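Local coordinates for protein trichothecene 3-O-acetyltransferase (Fusarium sporotrichioides, PDB 2ZBA) that transfers an acetyl group from acetyl coenzyme A to the 3-hydroxyl of trichothecene mycotoxins such as those on the T-2 toxin pathway, at residues A[55-60]-A[184-189]; A[70-75]-A[81-86]. All coordinates share one frame; numbering follows the deposited sequence.

Both contacts lie in the N-terminal part of this BAHD-superfamily acetyltransferase, toward the periphery of the chain and away from the coenzyme A and calcium sites. Interaction 1 joins the end of helix 44-61 to the loop that follows helix 170-184, residues 124 positions apart at their closest ends. Interaction 2 is local, pairing strands 68-72 and 81-85 of a beta hairpin, and is nested along the chain inside the loop that interaction 1 closes. Their centres are 28 Å apart and their nearest atoms about 10 Å, so they do not touch. Strand 68-72 is the next regular element after helix 44-61, reached through a short connection, which makes the helix-to-loop contact and the surface hairpin neighbours along the chain.

Interaction 1. Residues A[55-60]-A[184-189]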
ATOM      1  N   LEU A  55      -9.734  20.695   2.563  1.00 27.11           N
ATOM      2  CA  LEU A  55      -9.613  20.056   3.878  1.00 26.92           C
ATOM      3  C   LEU A  55     -10.788  20.403   4.800  1.00 27.33           C
ATOM      4  O   LEU A  55     -11.322  19.527   5.483  1.00 27.58           O
ATOM      5  CB  LEU A  55      -8.273  20.409   4.546  1.00 26.32           C
ATOM      6  CG  LEU A  55      -7.050  19.613   4.080  1.00 26.84           C
ATOM      7  CD1 LEU A  55      -5.811  20.014   4.861  1.00 26.85           C
ATOM      8  CD2 LEU A  55      -7.283  18.100   4.174  1.00 24.93           C
ATOM      9  N   LYS A  56     -11.196  21.672   4.811  1.00 27.53           N
ATOM     10  CA  LYS A  56     -12.354  22.101   5.607  1.00 27.88           C
ATOM     11  C   LYS A  56     -13.657  21.502   5.091  1.00 28.33           C
ATOM     12  O   LYS A  56     -14.483  21.023   5.876  1.00 28.39           O
ATOM     13  CB  LYS A  56     -12.469  23.628   5.641  1.00 28.10           C
ATOM     14  CG  LYS A  56     -11.353  24.324   6.426  1.00 28.38           C
ATOM     15  N   ARG A  57     -13.823  21.543   3.769  1.00 28.96           N
ATOM     16  CA  ARG A  57     -15.016  21.053   3.081  1.00 30.13           C
ATOM     17  C   ARG A  57     -15.241  19.558   3.307  1.00 29.70           C
ATOM     18  O   ARG A  57     -16.371  19.127   3.562  1.00 29.90           O
ATOM     19  CB  ARG A  57     -14.924  21.369   1.577  1.00 29.98           C
ATOM     20  CG  ARG A  57     -16.285  21.467   0.869  1.00 32.35           C
ATOM     21  CD  ARG A  57     -16.231  22.296  -0.426  1.00 32.06           C
ATOM     22  NE  ARG A  57     -16.015  23.717  -0.151  1.00 35.42           N
ATOM     23  CZ  ARG A  57     -15.007  24.457  -0.609  1.00 36.76           C
ATOM     24  NH1 ARG A  57     -14.067  23.947  -1.408  1.00 36.17           N
ATOM     25  NH2 ARG A  57     -14.946  25.738  -0.264  1.00 38.57           N
ATOM     26  N   LEU A  58     -14.157  18.784   3.202  1.00 29.55           N
ATOM     27  CA  LEU A  58     -14.161  17.339   3.481  1.00 28.75           C
ATOM     28  C   LEU A  58     -14.481  17.035   4.949  1.00 28.74           C
ATOM     29  O   LEU A  58     -15.344  16.200   5.233  1.00 29.20           O
ATOM     30  CB  LEU A  58     -12.816  16.711   3.089  1.00 28.10           C
ATOM     31  CG  LEU A  58     -12.743  15.178   3.077  1.00 26.60           C
ATOM     32  CD1 LEU A  58     -13.352  14.645   1.792  1.00 22.73           C
ATOM     33  CD2 LEU A  58     -11.295  14.723   3.243  1.00 24.68           C
ATOM     34  N   SER A  59     -13.807  17.732   5.863  1.00 28.84           N
ATOM     35  CA  SER A  59     -14.074  17.628   7.314  1.00 29.65           C
ATOM     36  C   SER A  59     -15.471  18.035   7.769  1.00 30.13           C
ATOM     37  O   SER A  59     -15.922  17.579   8.818  1.00 30.90           O
ATOM     38  CB  SER A  59     -13.064  18.440   8.122  1.00 29.27           C
ATOM     39  OG  SER A  59     -11.738  18.030   7.852  1.00 29.56           O
ATOM     40  N   GLN A  60     -16.144  18.903   7.010  1.00 30.73           N
ATOM     41  CA  GLN A  60     -17.506  19.340   7.352  1.00 31.25           C
ATOM     42  C   GLN A  60     -18.518  18.261   7.015  1.00 31.16           C
ATOM     43  O   GLN A  60     -19.464  18.014   7.775  1.00 31.63           O
ATOM     44  CB  GLN A  60     -17.865  20.659   6.652  1.00 31.42           C
ATOM     45  CG  GLN A  60     -17.101  21.878   7.165  1.00 31.77           C
ATOM     46  CD  GLN A  60     -17.565  23.195   6.516  1.00 32.80           C
ATOM     47  OE1 GLN A  60     -17.950  23.241   5.340  1.00 32.92           O
ATOM     48  N   CYS A 184     -11.834  19.963  -3.041  1.00 29.54           N
ATOM     49  CA  CYS A 184     -10.878  21.036  -3.366  1.00 30.01           C
ATOM     50  C   CYS A 184     -11.320  21.868  -4.586  1.00 31.28           C
ATOM     51  O   CYS A 184     -11.001  23.064  -4.666  1.00 31.00           O
ATOM     52  CB  CYS A 184      -9.471  20.470  -3.604  1.00 29.41           C
ATOM     53  SG  CYS A 184      -8.406  20.243  -2.136  1.00 25.25           S
ATOM     54  N   ARG A 185     -12.017  21.224  -5.531  1.00 32.69           N
ATOM     55  CA  ARG A 185     -12.681  21.914  -6.652  1.00 34.47           C
ATOM     56  C   ARG A 185     -14.175  22.157  -6.408  1.00 35.20           C
ATOM     57  O   ARG A 185     -14.939  22.408  -7.349  1.00 35.51           O
ATOM     58  CB  ARG A 185     -12.452  21.196  -8.003  1.00 34.41           C
ATOM     59  CG  ARG A 185     -12.252  19.690  -7.919  1.00 35.46           C
ATOM     60  CD  ARG A 185     -12.187  19.000  -9.279  1.00 35.78           C
ATOM     61  NE  ARG A 185     -11.118  19.496 -10.142  1.00 39.88           N
ATOM     62  CZ  ARG A 185     -11.318  20.147 -11.289  1.00 38.65           C
ATOM     63  N   ASN A 186     -14.583  22.071  -5.144  1.00 36.15           N
ATOM     64  CA  ASN A 186     -15.928  22.439  -4.717  1.00 37.45           C
ATOM     65  C   ASN A 186     -17.023  21.673  -5.471  1.00 38.11           C
ATOM     66  O   ASN A 186     -18.035  22.239  -5.897  1.00 38.47           O
ATOM     67  CB  ASN A 186     -16.112  23.971  -4.792  1.00 37.44           C
ATOM     68  CG  ASN A 186     -17.362  24.465  -4.064  1.00 39.48           C
ATOM     69  OD1 ASN A 186     -17.873  23.825  -3.131  1.00 39.43           O
ATOM     70  ND2 ASN A 186     -17.860  25.624  -4.495  1.00 40.55           N
ATOM     71  N   GLU A 187     -16.800  20.376  -5.648  1.00 38.63           N
ATOM     72  CA  GLU A 187     -17.827  19.483  -6.161  1.00 39.03           C
ATOM     73  C   GLU A 187     -18.462  18.773  -4.984  1.00 39.25           C
ATOM     74  O   GLU A 187     -17.765  18.310  -4.080  1.00 39.40           O
ATOM     75  CB  GLU A 187     -17.233  18.469  -7.125  1.00 39.11           C
ATOM     76  CG  GLU A 187     -17.107  18.982  -8.528  1.00 39.78           C
ATOM     77  CD  GLU A 187     -15.821  18.554  -9.195  1.00 40.63           C
ATOM     78  OE1 GLU A 187     -15.411  17.381  -9.041  1.00 42.30           O
ATOM     79  OE2 GLU A 187     -15.226  19.395  -9.891  1.00 39.96           O
ATOM     80  N   SER A 188     -19.789  18.701  -4.988  1.00 39.53           N
ATOM     81  CA  SER A 188     -20.526  18.041  -3.912  1.00 39.49           C
ATOM     82  C   SER A 188     -20.378  16.519  -4.026  1.00 39.42           C
ATOM     83  O   SER A 188     -20.189  15.975  -5.126  1.00 39.39           O
ATOM     84  CB  SER A 188     -21.997  18.450  -3.941  1.00 39.54           C
ATOM     85  OG  SER A 188     -22.547  18.203  -5.217  1.00 39.44           O
ATOM     86  N   PHE A 189     -20.442  15.844  -2.883  1.00 39.11           N
ATOM     87  CA  PHE A 189     -20.288  14.392  -2.840  1.00 38.98           C
ATOM     88  C   PHE A 189     -21.606  13.744  -3.173  1.00 38.97           C
ATOM     89  O   PHE A 189     -22.660  14.256  -2.791  1.00 39.55           O
ATOM     90  CB  PHE A 189     -19.818  13.936  -1.457  1.00 38.51           C
ATOM     91  CG  PHE A 189     -18.596  14.658  -0.970  1.00 38.04           C
ATOM     92  CD1 PHE A 189     -17.378  14.516  -1.626  1.00 37.31           C
ATOM     93  CD2 PHE A 189     -18.664  15.492   0.143  1.00 38.21           C
ATOM     94  CE1 PHE A 189     -16.251  15.186  -1.169  1.00 36.51           C
ATOM     95  CE2 PHE A 189     -17.532  16.165   0.607  1.00 37.04           C
ATOM     96  CZ  PHE A 189     -16.330  16.010  -0.050  1.00 36.55           C
TER
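Arg57 and Leu58, on a helical turn of 55-60, face Asn186 and Phe189 on an irregular segment, where helix 170-184 ends at Cys184 and the chain turns away through Arg185 and Asn186, the latter in a left-handed conformation (phi 56°). No hydrogen bond crosses between the segments. Arg57 reaches over with CG anti to the backbone N (chi1 -155°) and a bend at chi3, which brings its guanidinium within reach of Asn186. There Asn186 OD1 lies over one guanidinium face, offset toward the rim and 3.5 Å from Arg57 NE; the guanidinium and amide planes are 44° apart, and the approach is a polar contact without a bond. The hydrogen bond of Arg57 NH1 goes instead to the carbonyl of Ala183, in the last turn of helix 170-184. The contact thus belongs to a helix-helix interface, that of 44-61 with 170-184, extended by the loop that leaves the second helix. Phe189 makes the apolar part of the contact: its CZ meets Leu58 CD1 at 3.8 Å, the two side chains crossing at about a right angle, while Arg57 O lies near the ring plane at the edge, 4.3 Å from Phe189 CE2. The same ring also touches Leu179 and Ala183 and meets Phe62.

Interaction 2. Residues A[70-75]-A[81-86]; sequences KTEGIS and TSKIIP
Thr71 OG1 and Ser82 OG take the same torsion, each anti to its own carbonyl carbon, and the two hydroxyls meet at 2.7 Å in a hydrogen bond whose donor could be either. They belong to an antiparallel beta hairpin of strands 68-72 and 81-85, in which Thr71 and Ser82 form a non-hydrogen-bonded pair with CA atoms 4.1 Å apart. The flanking pairs, Lys70 with Lys83 and Glu72 with Thr81, are hydrogen-bonded, each through two backbone N-H...O bonds; that of Glu72 N to Thr81 O is 2.8 Å long and close to straight at N-H...O 169°. Between them, Ser82 CA makes a CA-H...O contact of 3.2 Å with Lys70 O. Strand 81-85 is the middle one of a three-stranded sheet, its other edge pairing with 14-15.

The face bearing Lys70, Glu72, Thr81 and Lys83 carries the charges. CG of Lys83 sits between its backbone N and carbonyl carbon, and a bend at chi3 takes the chain diagonally across to Glu72, in the next hydrogen-bonded pair on the same face. Lys83 NZ reaches Glu72 OE1 at 2.6 Å in a salt bridge, on the syn side of that oxygen but 30° out of the carboxylate plane, and forms a second one with Asp13. Two carboxylates therefore share this ammonium, which would probably favour its charged form. Lys70 NZ is 5.5 Å from Lys83 NZ, without contact. The aliphatic part of Lys70 is used instead: it crosses Ile85 at about a right angle, and Lys70 CB comes within 3.9 Å of Ile85 CD1.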
ATOM      1  N   LYS A  70      -7.033   6.187  18.905  1.00 25.37           N
ATOM      2  CA  LYS A  70      -6.779   6.001  20.320  1.00 26.44           C
ATOM      3  C   LYS A  70      -7.008   4.516  20.651  1.00 26.46           C
ATOM      4  O   LYS A  70      -7.980   3.912  20.194  1.00 26.04           O
ATOM      5  CB  LYS A  70      -7.742   6.889  21.108  1.00 26.66           C
ATOM      6  CG  LYS A  70      -7.746   6.691  22.599  1.00 28.85           C
ATOM      7  CD  LYS A  70      -9.197   6.694  23.103  1.00 30.69           C
ATOM      8  CE  LYS A  70      -9.341   7.513  24.370  1.00 31.80           C
ATOM      9  NZ  LYS A  70     -10.766   7.662  24.740  1.00 35.17           N
ATOM     10  N   THR A  71      -6.102   3.936  21.431  1.00 27.03           N
ATOM     11  CA  THR A  71      -6.222   2.533  21.834  1.00 27.44           C
ATOM     12  C   THR A  71      -6.562   2.447  23.325  1.00 28.49           C
ATOM     13  O   THR A  71      -5.792   2.919  24.167  1.00 28.62           O
ATOM     14  CB  THR A  71      -4.938   1.751  21.505  1.00 27.57           C
ATOM     15  OG1 THR A  71      -4.651   1.906  20.112  1.00 26.83           O
ATOM     16  CG2 THR A  71      -5.092   0.247  21.837  1.00 26.56           C
ATOM     17  N   GLU A  72      -7.723   1.859  23.623  1.00 29.06           N
ATOM     18  CA  GLU A  72      -8.262   1.742  24.988  1.00 29.73           C
ATOM     19  C   GLU A  72      -8.111   0.346  25.570  1.00 29.84           C
ATOM     20  O   GLU A  72      -8.205  -0.643  24.851  1.00 28.94           O
ATOM     21  CB  GLU A  72      -9.757   2.037  24.976  1.00 30.44           C
ATOM     22  CG  GLU A  72     -10.124   3.475  25.258  1.00 33.10           C
ATOM     23  CD  GLU A  72     -11.598   3.630  25.550  1.00 36.17           C
ATOM     24  OE1 GLU A  72     -12.414   3.240  24.687  1.00 35.08           O
ATOM     25  OE2 GLU A  72     -11.939   4.134  26.650  1.00 37.54           O
ATOM     26  N   GLY A  73      -7.914   0.283  26.888  1.00 30.32           N
ATOM     27  CA  GLY A  73      -7.998  -0.972  27.632  1.00 30.58           C
ATOM     28  C   GLY A  73      -6.795  -1.876  27.483  1.00 30.94           C
ATOM     29  O   GLY A  73      -6.931  -3.103  27.486  1.00 31.31           O
ATOM     30  N   ILE A  74      -5.615  -1.278  27.361  1.00 30.85           N
ATOM     31  CA  ILE A  74      -4.380  -2.048  27.292  1.00 31.25           C
ATOM     32  C   ILE A  74      -4.020  -2.526  28.708  1.00 31.94           C
ATOM     33  O   ILE A  74      -4.211  -1.802  29.691  1.00 31.28           O
ATOM     34  CB  ILE A  74      -3.214  -1.230  26.681  1.00 30.91           C
ATOM     35  CG1 ILE A  74      -3.542  -0.807  25.243  1.00 31.14           C
ATOM     36  CG2 ILE A  74      -1.899  -2.021  26.713  1.00 31.37           C
ATOM     37  CD1 ILE A  74      -2.369  -0.217  24.504  1.00 29.76           C
ATOM     38  N   SER A  75      -3.523  -3.758  28.793  1.00 32.49           N
ATOM     39  CA  SER A  75      -2.980  -4.326  30.031  1.00 32.94           C
ATOM     40  C   SER A  75      -2.206  -5.571  29.654  1.00 32.71           C
ATOM     41  O   SER A  75      -2.130  -5.933  28.482  1.00 32.32           O
ATOM     42  CB  SER A  75      -4.107  -4.681  31.005  1.00 33.05           C
ATOM     43  OG  SER A  75      -5.023  -5.590  30.403  1.00 34.86           O
ATOM     44  N   THR A  81      -8.354  -2.079  22.332  1.00 25.40           N
ATOM     45  CA  THR A  81      -9.295  -1.866  21.248  1.00 25.08           C
ATOM     46  C   THR A  81      -9.179  -0.407  20.836  1.00 23.91           C
ATOM     47  O   THR A  81      -9.124   0.495  21.670  1.00 23.17           O
ATOM     48  CB  THR A  81     -10.746  -2.229  21.650  1.00 25.72           C
ATOM     49  OG1 THR A  81     -11.048  -1.635  22.908  1.00 28.90           O
ATOM     50  CG2 THR A  81     -10.908  -3.721  21.821  1.00 26.37           C
ATOM     51  N   SER A  82      -9.105  -0.192  19.531  1.00 22.62           N
ATOM     52  CA  SER A  82      -8.807   1.117  18.988  1.00 21.78           C
ATOM     53  C   SER A  82     -10.028   1.702  18.290  1.00 21.36           C
ATOM     54  O   SER A  82     -10.892   0.978  17.771  1.00 20.35           O
ATOM     55  CB  SER A  82      -7.604   1.052  18.034  1.00 21.10           C
ATOM     56  OG  SER A  82      -6.459   0.532  18.691  1.00 20.73           O
ATOM     57  N   LYS A  83     -10.075   3.022  18.294  1.00 21.03           N
ATOM     58  CA  LYS A  83     -11.210   3.775  17.803  1.00 22.09           C
ATOM     59  C   LYS A  83     -10.731   5.149  17.283  1.00 22.07           C
ATOM     60  O   LYS A  83      -9.644   5.614  17.632  1.00 21.63           O
ATOM     61  CB  LYS A  83     -12.229   3.951  18.936  1.00 22.18           C
ATOM     62  CG  LYS A  83     -11.694   4.768  20.138  1.00 23.09           C
ATOM     63  CD  LYS A  83     -12.742   4.982  21.230  1.00 23.49           C
ATOM     64  CE  LYS A  83     -13.210   3.652  21.841  1.00 26.04           C
ATOM     65  NZ  LYS A  83     -14.263   3.873  22.898  1.00 28.17           N
ATOM     66  N   ILE A  84     -11.550   5.774  16.443  1.00 22.59           N
ATOM     67  CA  ILE A  84     -11.280   7.114  15.918  1.00 22.90           C
ATOM     68  C   ILE A  84     -12.085   8.115  16.750  1.00 23.27           C
ATOM     69  O   ILE A  84     -13.303   7.993  16.842  1.00 23.19           O
ATOM     70  CB  ILE A  84     -11.659   7.246  14.396  1.00 23.25           C
ATOM     71  CG1 ILE A  84     -10.781   6.324  13.534  1.00 22.52           C
ATOM     72  CG2 ILE A  84     -11.550   8.730  13.924  1.00 22.03           C
ATOM     73  CD1 ILE A  84     -11.346   5.984  12.146  1.00 22.70           C
ATOM     74  N   ILE A  85     -11.386   9.077  17.360  1.00 23.80           N
ATOM     75  CA  ILE A  85     -11.999  10.122  18.196  1.00 24.30           C
ATOM     76  C   ILE A  85     -11.546  11.507  17.710  1.00 24.79           C
ATOM     77  O   ILE A  85     -10.551  11.593  16.972  1.00 24.87           O
ATOM     78  CB  ILE A  85     -11.605   9.968  19.714  1.00 24.36           C
ATOM     79  CG1 ILE A  85     -10.079  10.101  19.900  1.00 24.32           C
ATOM     80  CG2 ILE A  85     -12.177   8.673  20.296  1.00 24.27           C
ATOM     81  CD1 ILE A  85      -9.620  10.350  21.341  1.00 24.48           C
ATOM     82  N   PRO A  86     -12.269  12.589  18.118  1.00 25.40           N
ATOM     83  CA  PRO A  86     -11.885  13.959  17.751  1.00 25.62           C
ATOM     84  C   PRO A  86     -10.455  14.346  18.070  1.00 25.85           C
ATOM     85  O   PRO A  86      -9.869  13.903  19.060  1.00 26.07           O
ATOM     86  CB  PRO A  86     -12.877  14.835  18.539  1.00 26.05           C
ATOM     87  CG  PRO A  86     -14.087  13.974  18.672  1.00 25.83           C
ATOM     88  CD  PRO A  86     -13.516  12.588  18.914  1.00 24.98           C
TER